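Local coordinates for LPXTG family cell surface protein Fms2 (Enterococcus faecium DO, PDB 5FCE) that probably mediates adhesion of the bacterium to host ligands through this immunoglobulin-like, ligand-binding region of a cell-wall-anchored surface protein, at residues S35-V40 against V58-V63. Numbering follows the deposited sequence.
Sequences SDVHAV and VYLKDV
Strands 36-40 and 58-60 run antiparallel, at 162° between their directions, with Val37–Leu60 and Ala39–Val58 as hydrogen-bonded pairs and Asp36–Lys61 and His38–Tyr59 as non-hydrogen-bonded pairs. Val37 N to Leu60 O and Leu60 N to Val37 O, both 2.9 Å, form one nearly straight couple; the Ala39–Val58 couple is slightly longer and more bent. Beyond the ladder, Asp62 N reaches Ser35 O at 2.9 Å, the donor well above the carbonyl plane, as the chain turns its corner.

On one face His38 and Tyr59 form an offset stack, their ring centroids 3.9 Å apart and planes inclined by 14°. Tyr59 CE1 sits over the centre of the imidazole, and Val40 CG2 lies against the opposite face. His38 CG stands anti to its backbone N (chi1 178°), which lays the ring alongside the strand and brings CD2 edge-on to Val58 O at 3.3 Å. Glu57 OE1 accepts a hydrogen bond from NE2, fixing its rotation. Nearby, a water donates to Asp36 OD1 and Leu60 O, while Lys61 bends back so that NZ donates to Tyr59 O at 2.9 Å.

The other face, with Val37, Ala39, Val58 and Leu60, is apolar: Ala39 CB meets Val58 CG1 at 4.1 Å, and Val37 CB packs against Leu60 CB. Past the corner, Val63 of the next strand brings CG2 to 3.8 Å from Val37 CG2, crossing it at about a right angle. Tyr71, Ile73 and Ile75 continue this layer.

The hairpin is thus two-sided, its apolar face meeting strand 71-76 within the flattened barrel, its polar face carrying an aromatic pair whose imidazole Glu57 would probably bias toward protonation.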
ATOM      1  N   SER A  35       3.720  11.177 -12.682  1.00 21.70           N
ATOM      2  CA  SER A  35       5.140  11.050 -12.990  1.00 20.80           C
ATOM      3  C   SER A  35       5.927  10.314 -11.909  1.00 20.50           C
ATOM      4  O   SER A  35       6.750   9.442 -12.206  1.00 21.36           O
ATOM      5  CB  SER A  35       5.723  12.447 -13.202  1.00 22.33           C
ATOM      6  OG  SER A  35       7.121  12.413 -13.367  1.00 24.98           O
ATOM      7  N   ASP A  36       5.682  10.674 -10.654  1.00 18.60           N
ATOM      8  CA  ASP A  36       6.435  10.091  -9.551  1.00 20.31           C
ATOM      9  C   ASP A  36       5.516   9.694  -8.411  1.00 18.83           C
ATOM     10  O   ASP A  36       4.753  10.510  -7.896  1.00 18.62           O
ATOM     11  CB  ASP A  36       7.497  11.071  -9.066  1.00 21.47           C
ATOM     12  CG  ASP A  36       8.476  11.415 -10.146  1.00 23.70           C
ATOM     13  OD1 ASP A  36       9.453  10.656 -10.304  1.00 23.44           O
ATOM     14  OD2 ASP A  36       8.235  12.419 -10.853  1.00 23.61           O
ATOM     15  N   VAL A  37       5.583   8.425  -8.032  1.00 17.85           N
ATOM     16  CA  VAL A  37       4.674   7.886  -7.034  1.00 18.00           C
ATOM     17  C   VAL A  37       5.513   7.240  -5.924  1.00 17.86           C
ATOM     18  O   VAL A  37       6.564   6.672  -6.194  1.00 17.72           O
ATOM     19  CB  VAL A  37       3.697   6.878  -7.680  1.00 19.01           C
ATOM     20  CG1 VAL A  37       2.900   6.110  -6.630  1.00 17.20           C
ATOM     21  CG2 VAL A  37       2.744   7.603  -8.632  1.00 19.09           C
ATOM     22  N   HIS A  38       5.073   7.382  -4.679  1.00 17.38           N
ATOM     23  CA  HIS A  38       5.766   6.777  -3.540  1.00 18.83           C
ATOM     24  C   HIS A  38       4.705   6.189  -2.637  1.00 16.59           C
ATOM     25  O   HIS A  38       3.899   6.929  -2.072  1.00 17.55           O
ATOM     26  CB  HIS A  38       6.541   7.854  -2.780  1.00 19.16           C
ATOM     27  CG  HIS A  38       7.256   7.357  -1.560  1.00 19.68           C
ATOM     28  ND1 HIS A  38       7.633   8.197  -0.534  1.00 21.99           N
ATOM     29  CD2 HIS A  38       7.682   6.119  -1.209  1.00 19.51           C
ATOM     30  CE1 HIS A  38       8.262   7.500   0.395  1.00 20.79           C
ATOM     31  NE2 HIS A  38       8.297   6.235   0.014  1.00 20.61           N
ATOM     32  N   ALA A  39       4.688   4.868  -2.506  1.00 16.01           N
ATOM     33  CA  ALA A  39       3.664   4.216  -1.698  1.00 14.91           C
ATOM     34  C   ALA A  39       4.292   3.700  -0.412  1.00 16.17           C
ATOM     35  O   ALA A  39       5.337   3.049  -0.446  1.00 15.36           O
ATOM     36  CB  ALA A  39       3.022   3.096  -2.476  1.00 16.59           C
ATOM     37  N   VAL A  40       3.674   4.016   0.723  1.00 15.52           N
ATOM     38  CA  VAL A  40       4.247   3.663   2.020  1.00 16.38           C
ATOM     39  C   VAL A  40       3.225   2.886   2.844  1.00 16.52           C
ATOM     40  O   VAL A  40       2.121   3.375   3.096  1.00 16.16           O
ATOM     41  CB  VAL A  40       4.717   4.913   2.810  1.00 16.14           C
ATOM     42  CG1 VAL A  40       5.252   4.510   4.181  1.00 16.64           C
ATOM     43  CG2 VAL A  40       5.789   5.673   2.043  1.00 18.54           C
ATOM     44  N   VAL A  58       7.756   1.744  -1.671  1.00 17.48           N
ATOM     45  CA  VAL A  58       8.246   1.565  -3.028  1.00 17.24           C
ATOM     46  C   VAL A  58       8.137   2.896  -3.763  1.00 17.06           C
ATOM     47  O   VAL A  58       7.249   3.706  -3.475  1.00 14.72           O
ATOM     48  CB  VAL A  58       7.477   0.437  -3.777  1.00 17.69           C
ATOM     49  CG1 VAL A  58       6.017   0.815  -3.998  1.00 17.48           C
ATOM     50  CG2 VAL A  58       8.152   0.103  -5.099  1.00 17.85           C
ATOM     51  N   TYR A  59       9.070   3.123  -4.680  1.00 16.88           N
ATOM     52  CA  TYR A  59       9.071   4.313  -5.524  1.00 18.38           C
ATOM     53  C   TYR A  59       8.814   3.886  -6.962  1.00 19.17           C
ATOM     54  O   TYR A  59       9.454   2.952  -7.465  1.00 19.00           O
ATOM     55  CB  TYR A  59      10.415   5.039  -5.421  1.00 19.28           C
ATOM     56  CG  TYR A  59      10.687   5.665  -4.073  1.00 19.79           C
ATOM     57  CD1 TYR A  59      10.227   6.941  -3.774  1.00 20.12           C
ATOM     58  CD2 TYR A  59      11.410   4.982  -3.104  1.00 20.43           C
ATOM     59  CE1 TYR A  59      10.479   7.517  -2.542  1.00 22.22           C
ATOM     60  CE2 TYR A  59      11.664   5.549  -1.871  1.00 22.31           C
ATOM     61  CZ  TYR A  59      11.198   6.815  -1.600  1.00 22.98           C
ATOM     62  OH  TYR A  59      11.451   7.386  -0.373  1.00 28.14           O
ATOM     63  N   LEU A  60       7.868   4.552  -7.615  1.00 19.50           N
ATOM     64  CA  LEU A  60       7.446   4.167  -8.953  1.00 20.70           C
ATOM     65  C   LEU A  60       7.498   5.365  -9.871  1.00 21.07           C
ATOM     66  O   LEU A  60       7.306   6.510  -9.435  1.00 21.04           O
ATOM     67  CB  LEU A  60       6.014   3.632  -8.925  1.00 18.51           C
ATOM     68  CG  LEU A  60       5.813   2.356  -8.112  1.00 19.70           C
ATOM     69  CD1 LEU A  60       4.333   2.146  -7.828  1.00 18.13           C
ATOM     70  CD2 LEU A  60       6.393   1.169  -8.870  1.00 20.32           C
ATOM     71  N   LYS A  61       7.734   5.109 -11.152  1.00 22.02           N
ATOM     72  CA  LYS A  61       7.773   6.193 -12.128  1.00 22.74           C
ATOM     73  C   LYS A  61       6.725   5.962 -13.198  1.00 21.30           C
ATOM     74  O   LYS A  61       6.471   4.817 -13.571  1.00 23.60           O
ATOM     75  CB  LYS A  61       9.163   6.291 -12.774  1.00 23.18           C
ATOM     76  CG  LYS A  61      10.299   6.490 -11.782  1.00 25.26           C
ATOM     77  CD  LYS A  61      10.827   5.139 -11.292  1.00 28.22           C
ATOM     78  CE  LYS A  61      11.738   5.252 -10.075  1.00 28.34           C
ATOM     79  NZ  LYS A  61      11.494   4.127  -9.129  1.00 25.30           N
ATOM     80  N   ASP A  62       6.119   7.053 -13.670  1.00 21.82           N
ATOM     81  CA  ASP A  62       5.177   7.040 -14.793  1.00 21.97           C
ATOM     82  C   ASP A  62       4.074   6.014 -14.623  1.00 22.67           C
ATOM     83  O   ASP A  62       3.954   5.061 -15.394  1.00 22.26           O
ATOM     84  CB  ASP A  62       5.926   6.856 -16.112  1.00 24.31           C
ATOM     85  CG  ASP A  62       6.969   7.941 -16.333  1.00 24.87           C
ATOM     86  OD1 ASP A  62       6.600   9.135 -16.269  1.00 25.43           O
ATOM     87  OD2 ASP A  62       8.155   7.605 -16.532  1.00 29.11           O
ATOM     88  N   VAL A  63       3.272   6.227 -13.592  1.00 21.02           N
ATOM     89  CA  VAL A  63       2.199   5.309 -13.263  1.00 20.08           C
ATOM     90  C   VAL A  63       0.920   5.776 -13.953  1.00 21.77           C
ATOM     91  O   VAL A  63       0.634   6.981 -14.034  1.00 21.29           O
ATOM     92  CB  VAL A  63       2.013   5.206 -11.734  1.00 21.22           C
ATOM     93  CG1 VAL A  63       0.838   4.290 -11.391  1.00 19.48           C
ATOM     94  CG2 VAL A  63       3.282   4.696 -11.078  1.00 19.84           C
TER
HETATM   95  O   HOH W   1       9.620   8.385  -8.713  1.00 25.39           O